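Local coordinates for extracellular serine protease (Aeromonas sobria, PDB 3WQB), which cleaves peptide bonds after paired basic residues, one of them lysine, and probably acts as a virulence factor by cutting host plasma proteins, at residues Asn175-Met180 with Ser337-Thr342; Ala211-Ala216 with Trp254-Ser259; Asn243-Pro248 with Val273-Phe278; Phe278-Gly283 with Pro410-Gly415. The protein carries 1 engineered substitution. One frame throughout, in Å; residues are numbered along the deposited sequence.

All four contacts reach the six-stranded parallel sheet of the catalytic subtilisin domain. Across that sheet, strand 173-179 (contact 1) neighbours 211-215, which neighbours 255-261 (contact 2), and 277-282 (contacts 3 and 4) forms one edge. Contact 1 sets the first of these strands against helix 335-352. The centre of contact 1 lies about 7 Å from that of contact 2, 14 Å from that of contact 3 and 12 Å from that of contact 4. Along the chain, contacts 2 and 3 fall between the two segments of contact 1. Contacts 3 and 4 share F278, and contact 4 brings in a late segment, 410-415. The series thus runs from the charge-relay region out to the sheet edge, where contact 3 also meets the P-domain.

Contact 1: residues Asn175-Met180 with Ser337-Thr342; sequences NQSYGM and SATPST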
loop_
_atom_site.group_PDB
_atom_site.type_symbol
_atom_site.label_atom_id
_atom_site.label_comp_id
_atom_site.label_asym_id
_atom_site.label_seq_id
_atom_site.Cartn_x
_atom_site.Cartn_y
_atom_site.Cartn_z
ATOM N N ASN A 175 1.175 7.603 -7.641
ATOM C CA ASN A 175 1.719 6.262 -7.512
ATOM C C ASN A 175 2.608 6.128 -6.286
ATOM O O ASN A 175 3.607 6.831 -6.173
ATOM C CB ASN A 175 2.508 5.905 -8.773
ATOM C CG ASN A 175 2.954 4.465 -8.778
ATOM O OD1 ASN A 175 2.311 3.622 -9.404
ATOM N ND2 ASN A 175 4.044 4.169 -8.070
ATOM N N GLN A 176 2.220 5.245 -5.365
ATOM C CA GLN A 176 2.958 5.035 -4.116
ATOM C C GLN A 176 3.408 3.580 -3.985
ATOM O O GLN A 176 2.743 2.752 -3.335
ATOM C CB GLN A 176 2.111 5.412 -2.914
ATOM C CG GLN A 176 1.568 6.813 -2.967
ATOM C CD GLN A 176 0.494 6.973 -1.939
ATOM O OE1 GLN A 176 0.750 7.409 -0.806
ATOM N NE2 GLN A 176 -0.712 6.522 -2.289
ATOM N N SER A 177 4.533 3.276 -4.630
ATOM C CA SER A 177 5.103 1.929 -4.625
ATOM C C SER A 177 5.925 1.689 -3.359
ATOM O O SER A 177 7.079 1.231 -3.424
ATOM C CB SER A 177 5.967 1.731 -5.867
ATOM O OG SER A 177 5.160 1.579 -7.023
ATOM N N TYR A 178 5.331 2.008 -2.210
ATOM C CA TYR A 178 6.028 1.943 -0.929
ATOM C C TYR A 178 5.074 1.609 0.208
ATOM O O TYR A 178 3.858 1.621 0.031
ATOM C CB TYR A 178 6.794 3.253 -0.645
ATOM C CG TYR A 178 5.937 4.500 -0.627
ATOM C CD1 TYR A 178 5.112 4.801 0.470
ATOM C CD2 TYR A 178 5.981 5.405 -1.687
ATOM C CE1 TYR A 178 4.329 5.955 0.494
ATOM C CE2 TYR A 178 5.208 6.563 -1.674
ATOM C CZ TYR A 178 4.387 6.830 -0.581
ATOM O OH TYR A 178 3.620 7.968 -0.562
ATOM N N GLY A 179 5.642 1.281 1.368
ATOM C CA GLY A 179 4.839 0.976 2.532
ATOM C C GLY A 179 5.707 0.825 3.760
ATOM O O GLY A 179 6.943 0.893 3.683
ATOM N N MET A 180 5.044 0.604 4.887
ATOM C CA MET A 180 5.717 0.494 6.164
ATOM C C MET A 180 5.417 -0.852 6.808
ATOM O O MET A 180 4.269 -1.142 7.139
ATOM C CB MET A 180 5.288 1.640 7.081
ATOM C CG MET A 180 6.118 1.711 8.363
ATOM S SD MET A 180 5.636 3.077 9.412
ATOM C CE MET A 180 4.033 2.515 9.875
ATOM N N SER A 337 5.467 -3.013 -8.337
ATOM C CA SER A 337 5.146 -3.153 -9.762
ATOM C C SER A 337 3.644 -3.277 -9.999
ATOM O O SER A 337 3.134 -2.808 -11.007
ATOM C CB SER A 337 5.878 -4.362 -10.343
ATOM O OG SER A 337 7.262 -4.081 -10.467
ATOM N N ALA A 338 2.937 -3.910 -9.065
ATOM C CA ALA A 338 1.479 -3.959 -9.127
ATOM C C ALA A 338 0.889 -2.550 -9.070
ATOM O O ALA A 338 -0.114 -2.254 -9.727
ATOM C CB ALA A 338 0.935 -4.810 -8.011
ATOM N N THR A 339 1.544 -1.687 -8.297
ATOM C CA THR A 339 1.089 -0.317 -8.113
ATOM C C THR A 339 1.112 0.472 -9.434
ATOM O O THR A 339 0.066 0.990 -9.830
ATOM C CB THR A 339 1.863 0.355 -6.945
ATOM O OG1 THR A 339 1.601 -0.377 -5.740
ATOM C CG2 THR A 339 1.417 1.785 -6.743
ATOM N N PRO A 340 2.271 0.536 -10.143
ATOM C CA PRO A 340 2.261 1.243 -11.437
ATOM C C PRO A 340 1.441 0.524 -12.507
ATOM O O PRO A 340 0.950 1.169 -13.423
ATOM C CB PRO A 340 3.749 1.309 -11.827
ATOM C CG PRO A 340 4.402 0.206 -11.045
ATOM C CD PRO A 340 3.648 0.215 -9.729
ATOM N N SER A 341 1.297 -0.792 -12.396
ATOM C CA SER A 341 0.371 -1.501 -13.286
ATOM C C SER A 341 -1.049 -0.951 -13.151
ATOM O O SER A 341 -1.742 -0.754 -14.144
ATOM C CB SER A 341 0.418 -3.004 -13.031
ATOM O OG SER A 341 1.686 -3.528 -13.384
ATOM N N THR A 342 -1.447 -0.684 -11.915
ATOM C CA THR A 342 -2.748 -0.107 -11.613
ATOM C C THR A 342 -2.808 1.380 -11.974
ATOM O O THR A 342 -3.810 1.834 -12.521
ATOM C CB THR A 342 -3.097 -0.351 -10.133
ATOM O OG1 THR A 342 -3.025 -1.759 -9.871
ATOM C CG2 THR A 342 -4.486 0.156 -9.789
#
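The carboxamide of N175 reaches from its strand to the T339-P340 peptide of helix 335-352, its OD1 lying 3.1 Å from P340 CA. With CG anti to the backbone N (chi1 -173°), the amide is carried outward to the helix. P340 has no N-H to offer, which also accounts for the kink there, and OD1 accepts from S343 OG instead. The other end of the amide is used as well: ND2 donates to S177 OG at 3.0 Å, with the acceptor only 13° out of the amide plane. Partners at both ends fix which way round the group sits. This is the core of the subtilisin fold, where a parallel strand backs the helix whose first turn holds the predicted nucleophile position of the charge relay, occupied here by the engineered A336. S177, the centre of an inverse gamma turn, is small enough to fit against the T339-P340 turn of the helix; its OG donates to A336 O, lies 3.4 Å from P340 CD, and its side chain comes within about 3 Å of that of D78, the predicted charge-relay aspartate. T339 divides its branches. Its OG1 turns back along the helix to T335 O, while CG2 packs 3.4 Å from N175 OD1.

Contact 2: residues Ala211-Ala216 with Trp254-Ser259; sequences AYIKAA and WNLVVS
The carbonyl oxygen of Y212 takes the N-H of L256 at 2.8 Å in an almost straight bond, 171° at the hydrogen. It opens the run of backbone bonds joining two neighbouring parallel strands in the central sheet of the subtilisin fold. In the parallel pattern, L256 O then accepts from K214 N at 2.9 Å, K214 O from V258 N at 3.0 Å, and V258 O from A216 N. The two short strand segments run at 33° to each other, the twist of the sheet. I213 and L256 stand side by side and point the same way, with I213 CD1 4.1 Å from L256 CB; together with V258 they give the sheet an apolar face, packed against helix 335-352 by I213 and V258. On the other face the aliphatic start of K214 lies against the N255 amide, K214 CB being 3.7 Å from N255 CG. Asparagine suits this place because its amide also ties in other parts of the fold: OD1 accepts from Q176 NE2 and ND2 donates to S249 O. Bends in the K214 chain at chi2 and chi4, both near +65°, bring its buried ammonium to N250 OD1 and Y178 O. Where the strand gives way to loop, A216 CB rests 3.8 Å from V257 CG1.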
loop_
_atom_site.group_PDB
_atom_site.type_symbol
_atom_site.label_atom_id
_atom_site.label_comp_id
_atom_site.label_asym_id
_atom_site.label_seq_id
_atom_site.Cartn_x
_atom_site.Cartn_y
_atom_site.Cartn_z
ATOM N N ALA A 211 -6.578 9.725 -8.187
ATOM C CA ALA A 211 -6.533 8.376 -7.642
ATOM C C ALA A 211 -5.185 8.077 -6.999
ATOM O O ALA A 211 -4.151 8.091 -7.679
ATOM C CB ALA A 211 -6.805 7.376 -8.745
ATOM N N TYR A 212 -5.199 7.864 -5.687
ATOM C CA TYR A 212 -4.020 7.383 -4.958
ATOM C C TYR A 212 -3.952 5.870 -5.065
ATOM O O TYR A 212 -4.935 5.196 -4.762
ATOM C CB TYR A 212 -4.080 7.830 -3.484
ATOM C CG TYR A 212 -3.923 9.320 -3.348
ATOM C CD1 TYR A 212 -5.023 10.176 -3.494
ATOM C CD2 TYR A 212 -2.674 9.882 -3.097
ATOM C CE1 TYR A 212 -4.873 11.557 -3.402
ATOM C CE2 TYR A 212 -2.509 11.258 -3.008
ATOM C CZ TYR A 212 -3.617 12.092 -3.158
ATOM O OH TYR A 212 -3.474 13.453 -3.054
ATOM N N ILE A 213 -2.808 5.359 -5.527
ATOM C CA ILE A 213 -2.572 3.923 -5.699
ATOM C C ILE A 213 -1.438 3.524 -4.769
ATOM O O ILE A 213 -0.447 4.260 -4.650
ATOM C CB ILE A 213 -2.198 3.590 -7.169
ATOM C CG1 ILE A 213 -3.053 4.406 -8.167
ATOM C CG2 ILE A 213 -2.253 2.088 -7.413
ATOM C CD1 ILE A 213 -4.550 4.111 -8.147
ATOM N N LYS A 214 -1.577 2.375 -4.110
ATOM C CA LYS A 214 -0.739 2.057 -2.972
ATOM C C LYS A 214 -0.340 0.581 -2.930
ATOM O O LYS A 214 -1.194 -0.304 -3.015
ATOM C CB LYS A 214 -1.498 2.435 -1.694
ATOM C CG LYS A 214 -0.755 2.202 -0.383
ATOM C CD LYS A 214 0.512 3.054 -0.280
ATOM C CE LYS A 214 1.021 3.109 1.142
ATOM N NZ LYS A 214 1.500 1.770 1.616
ATOM N N ALA A 215 0.963 0.317 -2.800
ATOM C CA ALA A 215 1.470 -1.052 -2.692
ATOM C C ALA A 215 1.014 -1.708 -1.393
ATOM O O ALA A 215 1.109 -1.103 -0.319
ATOM C CB ALA A 215 2.980 -1.040 -2.762
ATOM N N ALA A 216 0.530 -2.949 -1.483
ATOM C CA ALA A 216 0.125 -3.677 -0.280
ATOM C C ALA A 216 1.279 -4.078 0.627
ATOM O O ALA A 216 1.075 -4.300 1.816
ATOM C CB ALA A 216 -0.652 -4.908 -0.659
ATOM N N TRP A 254 -8.716 6.399 0.846
ATOM C CA TRP A 254 -8.247 7.163 -0.321
ATOM C C TRP A 254 -7.210 6.375 -1.109
ATOM O O TRP A 254 -7.151 6.492 -2.338
ATOM C CB TRP A 254 -7.708 8.537 0.096
ATOM C CG TRP A 254 -8.642 9.184 1.070
ATOM C CD1 TRP A 254 -8.402 9.437 2.387
ATOM C CD2 TRP A 254 -10.015 9.549 0.832
ATOM N NE1 TRP A 254 -9.525 9.985 2.978
ATOM C CE2 TRP A 254 -10.529 10.052 2.048
ATOM C CE3 TRP A 254 -10.852 9.518 -0.299
ATOM C CZ2 TRP A 254 -11.852 10.516 2.169
ATOM C CZ3 TRP A 254 -12.164 9.999 -0.179
ATOM C CH2 TRP A 254 -12.645 10.479 1.045
ATOM N N ASN A 255 -6.423 5.539 -0.425
ATOM C CA ASN A 255 -5.501 4.647 -1.105
ATOM C C ASN A 255 -6.229 3.460 -1.699
ATOM O O ASN A 255 -6.970 2.763 -0.986
ATOM C CB ASN A 255 -4.458 4.129 -0.119
ATOM C CG ASN A 255 -3.346 5.106 0.115
ATOM O OD1 ASN A 255 -2.957 5.833 -0.798
ATOM N ND2 ASN A 255 -2.806 5.125 1.338
ATOM N N LEU A 256 -6.020 3.241 -2.997
ATOM C CA LEU A 256 -6.426 2.008 -3.651
ATOM C C LEU A 256 -5.256 1.039 -3.481
ATOM O O LEU A 256 -4.208 1.207 -4.119
ATOM C CB LEU A 256 -6.718 2.272 -5.135
ATOM C CG LEU A 256 -7.448 1.182 -5.934
ATOM C CD1 LEU A 256 -7.918 1.716 -7.274
ATOM C CD2 LEU A 256 -6.552 -0.034 -6.136
ATOM N N VAL A 257 -5.431 0.051 -2.611
ATOM C CA VAL A 257 -4.338 -0.851 -2.229
ATOM C C VAL A 257 -4.322 -2.085 -3.127
ATOM O O VAL A 257 -5.364 -2.703 -3.358
ATOM C CB VAL A 257 -4.418 -1.237 -0.739
ATOM C CG1 VAL A 257 -3.213 -2.066 -0.342
ATOM C CG2 VAL A 257 -4.476 0.006 0.148
ATOM N N VAL A 258 -3.139 -2.429 -3.651
ATOM C CA VAL A 258 -3.034 -3.517 -4.629
ATOM C C VAL A 258 -2.070 -4.611 -4.227
ATOM O O VAL A 258 -0.988 -4.343 -3.700
ATOM C CB VAL A 258 -2.681 -3.007 -6.051
ATOM C CG1 VAL A 258 -3.729 -2.035 -6.542
ATOM C CG2 VAL A 258 -1.315 -2.364 -6.088
ATOM N N SER A 259 -2.484 -5.842 -4.492
ATOM C CA SER A 259 -1.605 -6.996 -4.362
ATOM C C SER A 259 -0.980 -7.351 -5.719
ATOM O O SER A 259 -1.427 -6.883 -6.770
ATOM C CB SER A 259 -2.386 -8.180 -3.817
ATOM O OG SER A 259 -3.411 -8.577 -4.712
HETATM O O HOH W 1 -7.852 8.141 -4.414
#

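Contact 3: residues Asn243-Pro248 with Val273-Phe278; sequences NSNLDP and VGSNIF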
loop_
_atom_site.group_PDB
_atom_site.type_symbol
_atom_site.label_atom_id
_atom_site.label_comp_id
_atom_site.label_asym_id
_atom_site.label_seq_id
_atom_site.Cartn_x
_atom_site.Cartn_y
_atom_site.Cartn_z
ATOM N N ASN A 243 -0.151 -8.923 7.031
ATOM C CA ASN A 243 -1.472 -8.581 6.568
ATOM C C ASN A 243 -1.421 -7.123 6.128
ATOM O O ASN A 243 -0.799 -6.296 6.797
ATOM C CB ASN A 243 -2.474 -8.790 7.694
ATOM C CG ASN A 243 -3.892 -8.574 7.256
ATOM O OD1 ASN A 243 -4.299 -7.443 6.988
ATOM N ND2 ASN A 243 -4.668 -9.647 7.203
ATOM N N SER A 244 -2.039 -6.814 4.988
ATOM C CA SER A 244 -2.012 -5.461 4.428
ATOM C C SER A 244 -2.746 -4.372 5.228
ATOM O O SER A 244 -2.630 -3.183 4.906
ATOM C CB SER A 244 -2.492 -5.499 2.976
ATOM O OG SER A 244 -3.765 -6.101 2.862
ATOM N N ASN A 245 -3.497 -4.775 6.253
ATOM C CA ASN A 245 -4.090 -3.818 7.194
ATOM C C ASN A 245 -3.123 -3.361 8.297
ATOM O O ASN A 245 -3.462 -2.477 9.082
ATOM C CB ASN A 245 -5.374 -4.382 7.828
ATOM C CG ASN A 245 -6.645 -3.964 7.093
ATOM O OD1 ASN A 245 -6.755 -2.847 6.608
ATOM N ND2 ASN A 245 -7.635 -4.854 7.062
ATOM N N LEU A 246 -1.926 -3.948 8.378
ATOM C CA LEU A 246 -1.000 -3.541 9.445
ATOM C C LEU A 246 -0.431 -2.135 9.267
ATOM O O LEU A 246 -0.265 -1.409 10.245
ATOM C CB LEU A 246 0.133 -4.545 9.644
ATOM C CG LEU A 246 -0.251 -5.934 10.144
ATOM C CD1 LEU A 246 0.988 -6.824 10.212
ATOM C CD2 LEU A 246 -0.964 -5.865 11.493
ATOM N N ASP A 247 -0.138 -1.746 8.032
ATOM C CA ASP A 247 0.371 -0.403 7.768
ATOM C C ASP A 247 -0.821 0.552 7.825
ATOM O O ASP A 247 -1.741 0.422 7.015
ATOM C CB ASP A 247 1.058 -0.365 6.396
ATOM C CG ASP A 247 1.477 1.040 5.967
ATOM O OD1 ASP A 247 1.105 2.045 6.623
ATOM O OD2 ASP A 247 2.193 1.124 4.945
ATOM N N PRO A 248 -0.833 1.474 8.810
ATOM C CA PRO A 248 -2.002 2.353 8.991
ATOM C C PRO A 248 -2.475 3.101 7.730
ATOM O O PRO A 248 -3.675 3.314 7.554
ATOM C CB PRO A 248 -1.547 3.336 10.082
ATOM C CG PRO A 248 -0.058 3.262 10.081
ATOM C CD PRO A 248 0.272 1.845 9.722
ATOM N N VAL A 273 -1.438 -9.488 1.683
ATOM C CA VAL A 273 -2.850 -9.664 1.348
ATOM C C VAL A 273 -3.683 -9.243 2.541
ATOM O O VAL A 273 -3.160 -9.101 3.648
ATOM C CB VAL A 273 -3.191 -11.138 0.963
ATOM C CG1 VAL A 273 -2.374 -11.580 -0.249
ATOM C CG2 VAL A 273 -2.988 -12.109 2.136
ATOM N N GLY A 274 -4.975 -9.019 2.318
ATOM C CA GLY A 274 -5.868 -8.620 3.406
ATOM C C GLY A 274 -7.185 -8.071 2.895
ATOM O O GLY A 274 -7.388 -7.919 1.689
ATOM N N SER A 275 -8.089 -7.785 3.825
ATOM C CA SER A 275 -9.436 -7.331 3.470
ATOM C C SER A 275 -9.466 -5.967 2.796
ATOM O O SER A 275 -10.484 -5.581 2.202
ATOM C CB SER A 275 -10.338 -7.325 4.694
ATOM O OG SER A 275 -9.869 -6.420 5.677
ATOM N N ASN A 276 -8.355 -5.236 2.910
ATOM C CA ASN A 276 -8.228 -3.912 2.297
ATOM C C ASN A 276 -7.603 -3.892 0.914
ATOM O O ASN A 276 -7.470 -2.828 0.334
ATOM C CB ASN A 276 -7.473 -2.954 3.216
ATOM C CG ASN A 276 -6.077 -3.418 3.534
ATOM O OD1 ASN A 276 -5.824 -4.614 3.696
ATOM N ND2 ASN A 276 -5.164 -2.466 3.678
ATOM N N ILE A 277 -7.263 -5.055 0.368
ATOM C CA ILE A 277 -6.853 -5.143 -1.042
ATOM C C ILE A 277 -8.064 -4.791 -1.901
ATOM O O ILE A 277 -9.168 -5.280 -1.654
ATOM C CB ILE A 277 -6.332 -6.556 -1.397
ATOM C CG1 ILE A 277 -5.122 -6.930 -0.529
ATOM C CG2 ILE A 277 -5.987 -6.668 -2.889
ATOM C CD1 ILE A 277 -3.923 -5.968 -0.618
ATOM N N PHE A 278 -7.861 -3.932 -2.896
ATOM C CA PHE A 278 -8.930 -3.585 -3.824
ATOM C C PHE A 278 -8.831 -4.389 -5.118
ATOM O O PHE A 278 -9.843 -4.895 -5.620
ATOM C CB PHE A 278 -8.932 -2.078 -4.115
ATOM C CG PHE A 278 -10.198 -1.592 -4.768
ATOM C CD1 PHE A 278 -11.315 -1.322 -3.994
ATOM C CD2 PHE A 278 -10.282 -1.436 -6.151
ATOM C CE1 PHE A 278 -12.501 -0.891 -4.583
ATOM C CE2 PHE A 278 -11.472 -0.997 -6.750
ATOM C CZ PHE A 278 -12.578 -0.742 -5.958
HETATM O O HOH W 2 -7.358 -8.789 6.436
#
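The amides of N245 and N276 lie stacked, their planes 20° apart, and the two side chains run past each other in opposite directions, with N245 OD1 3.2 Å from N276 CG. They belong to two type I beta turns, N243 to L246 and G274 to I277, which face each other where the subtilisin domain meets the P-domain. N276 also clasps S244 with both ends of its amide. Its OD1 accepts from S244 OG at 2.7 Å, while its ND2 donates to S244 O at 2.9 Å, coming from well above that carbonyl's plane (68° out of it) yet keeping the acceptor nearly in its own amide plane. The serine hydroxyl sits between its backbone N and carbonyl carbon (chi1 55°), which aims it at the facing turn. N276 ND2 has a second acceptor in N250 O. At 274 the lack of a side chain matters, because a CB there would collide with S244 OG and N243 OD1. N243 shapes its own turn: OD1 accepts from N245 N at 2.9 Å on an in-plane lone pair, closing an Asx turn. The N245 amide is committed to the P-domain, with OD1 accepting from L534 N and ND2 donating to L503 O, so asparagine, able to do both, fits the interface. S275 OG likewise bonds L534 O. Backbone and solvent complete the join: S244 N donates to V273 O, and one water accepts from both N243 ND2 and S275 N, its oxygen 2.9 Å from N243 ND2.

Contact 4: residues Phe278-Gly283 with Pro410-Gly415; sequences FLSATG and PTYGFG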
loop_
_atom_site.group_PDB
_atom_site.type_symbol
_atom_site.label_atom_id
_atom_site.label_comp_id
_atom_site.label_asym_id
_atom_site.label_seq_id
_atom_site.Cartn_x
_atom_site.Cartn_y
_atom_site.Cartn_z
ATOM N N PHE A 278 -7.861 -3.932 -2.896
ATOM C CA PHE A 278 -8.930 -3.585 -3.824
ATOM C C PHE A 278 -8.831 -4.389 -5.118
ATOM O O PHE A 278 -9.843 -4.895 -5.620
ATOM C CB PHE A 278 -8.932 -2.078 -4.115
ATOM C CG PHE A 278 -10.198 -1.592 -4.768
ATOM C CD1 PHE A 278 -11.315 -1.322 -3.994
ATOM C CD2 PHE A 278 -10.282 -1.436 -6.151
ATOM C CE1 PHE A 278 -12.501 -0.891 -4.583
ATOM C CE2 PHE A 278 -11.472 -0.997 -6.750
ATOM C CZ PHE A 278 -12.578 -0.742 -5.958
ATOM N N LEU A 279 -7.614 -4.523 -5.645
ATOM C CA LEU A 279 -7.362 -5.227 -6.899
ATOM C C LEU A 279 -6.019 -5.945 -6.841
ATOM O O LEU A 279 -5.117 -5.566 -6.069
ATOM C CB LEU A 279 -7.338 -4.242 -8.081
ATOM C CG LEU A 279 -8.628 -3.541 -8.482
ATOM C CD1 LEU A 279 -8.298 -2.324 -9.299
ATOM C CD2 LEU A 279 -9.544 -4.499 -9.239
ATOM N N SER A 280 -5.899 -6.959 -7.691
ATOM C CA SER A 280 -4.633 -7.592 -8.026
ATOM C C SER A 280 -4.119 -7.010 -9.341
ATOM O O SER A 280 -4.887 -6.794 -10.285
ATOM C CB SER A 280 -4.859 -9.095 -8.196
ATOM O OG SER A 280 -3.679 -9.788 -8.591
ATOM N N ALA A 281 -2.819 -6.749 -9.410
ATOM C CA ALA A 281 -2.207 -6.352 -10.662
ATOM C C ALA A 281 -0.851 -7.010 -10.805
ATOM O O ALA A 281 -0.339 -7.601 -9.863
ATOM C CB ALA A 281 -2.139 -4.814 -10.770
ATOM N N THR A 282 -0.282 -6.893 -11.996
ATOM C CA THR A 282 0.937 -7.601 -12.377
ATOM C C THR A 282 2.183 -7.128 -11.629
ATOM O O THR A 282 2.519 -5.951 -11.645
ATOM C CB THR A 282 1.162 -7.464 -13.884
ATOM O OG1 THR A 282 0.951 -6.098 -14.258
ATOM C CG2 THR A 282 0.155 -8.294 -14.633
ATOM N N GLY A 283 2.858 -8.069 -10.976
ATOM C CA GLY A 283 4.130 -7.795 -10.310
ATOM C C GLY A 283 5.206 -8.848 -10.545
ATOM O O GLY A 283 6.380 -8.557 -10.378
ATOM N N PRO A 410 -9.311 -11.683 -0.051
ATOM C CA PRO A 410 -8.242 -10.846 0.491
ATOM C C PRO A 410 -6.947 -10.956 -0.322
ATOM O O PRO A 410 -6.115 -10.055 -0.268
ATOM C CB PRO A 410 -8.048 -11.393 1.914
ATOM C CG PRO A 410 -8.573 -12.788 1.845
ATOM C CD PRO A 410 -9.728 -12.722 0.914
ATOM N N THR A 411 -6.775 -12.044 -1.074
ATOM C CA THR A 411 -5.580 -12.186 -1.901
ATOM C C THR A 411 -5.622 -11.289 -3.144
ATOM O O THR A 411 -4.633 -10.615 -3.457
ATOM C CB THR A 411 -5.344 -13.660 -2.283
ATOM O OG1 THR A 411 -5.124 -14.413 -1.090
ATOM C CG2 THR A 411 -4.138 -13.796 -3.195
ATOM N N TYR A 412 -6.748 -11.297 -3.850
ATOM C CA TYR A 412 -6.849 -10.641 -5.153
ATOM C C TYR A 412 -7.770 -9.422 -5.161
ATOM O O TYR A 412 -7.972 -8.811 -6.210
ATOM C CB TYR A 412 -7.304 -11.665 -6.212
ATOM C CG TYR A 412 -6.409 -12.873 -6.285
ATOM C CD1 TYR A 412 -5.142 -12.782 -6.855
ATOM C CD2 TYR A 412 -6.816 -14.095 -5.769
ATOM C CE1 TYR A 412 -4.308 -13.875 -6.911
ATOM C CE2 TYR A 412 -5.988 -15.199 -5.819
ATOM C CZ TYR A 412 -4.730 -15.078 -6.396
ATOM O OH TYR A 412 -3.886 -16.161 -6.461
ATOM N N GLY A 413 -8.335 -9.076 -4.003
ATOM C CA GLY A 413 -9.369 -8.047 -3.963
ATOM C C GLY A 413 -10.548 -8.486 -4.825
ATOM O O GLY A 413 -11.011 -9.633 -4.746
ATOM N N PHE A 414 -11.031 -7.568 -5.658
ATOM C CA PHE A 414 -12.095 -7.879 -6.605
ATOM C C PHE A 414 -11.598 -8.685 -7.806
ATOM O O PHE A 414 -12.401 -9.199 -8.589
ATOM C CB PHE A 414 -12.823 -6.599 -7.034
ATOM C CG PHE A 414 -13.553 -5.948 -5.901
ATOM C CD1 PHE A 414 -13.059 -4.789 -5.302
ATOM C CD2 PHE A 414 -14.699 -6.540 -5.376
ATOM C CE1 PHE A 414 -13.721 -4.214 -4.218
ATOM C CE2 PHE A 414 -15.359 -5.981 -4.292
ATOM C CZ PHE A 414 -14.873 -4.820 -3.714
ATOM N N GLY A 415 -10.278 -8.819 -7.924
ATOM C CA GLY A 415 -9.680 -9.629 -8.973
ATOM C C GLY A 415 -8.573 -8.935 -9.732
ATOM O O GLY A 415 -8.155 -7.818 -9.397
#
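The ring of F278 takes the edge of F414 on one face, F414 CD1 standing 3.9 Å above the plane of the F278 ring and over its centre, while L279 CD1 lies in plane at its rim. The pair is T-shaped, with planes at 73° and centroids 5.1 Å apart. A chi1 of -165°, CG opposite the main-chain nitrogen, brings the F278 ring back to the 410-415 loop, although its CB leaves the backbone in the other direction. A second flat group, the Y412 ring, has T411 CG2 over the centre of one face and S280 CB at its edge; the small serine lets the ring come close, and Y412 OH is bonded to D373 OD2 and R267 N. Between the aromatic pair and the tyrosine, a type II' beta turn from Y412 to G415 docks on the strand. F414 N donates to F278 O at 2.9 Å and nearly straight (177°), and S280 N donates to G415 O at 3.0 Å. The turn needs both its glycines: G413 has a positive phi and its CB would strike F278 O, and at G415 a CB would jam against the preceding carbonyl oxygen. L279 CD2 lies 3.6 Å from G415 O. Strand 277-282 is the outermost of the parallel sheet in this chain, bonded to 255-261, so the turn closes over its other edge; F278, L279 and F414 pack on helix 358-368, and A281 on helix 335-352.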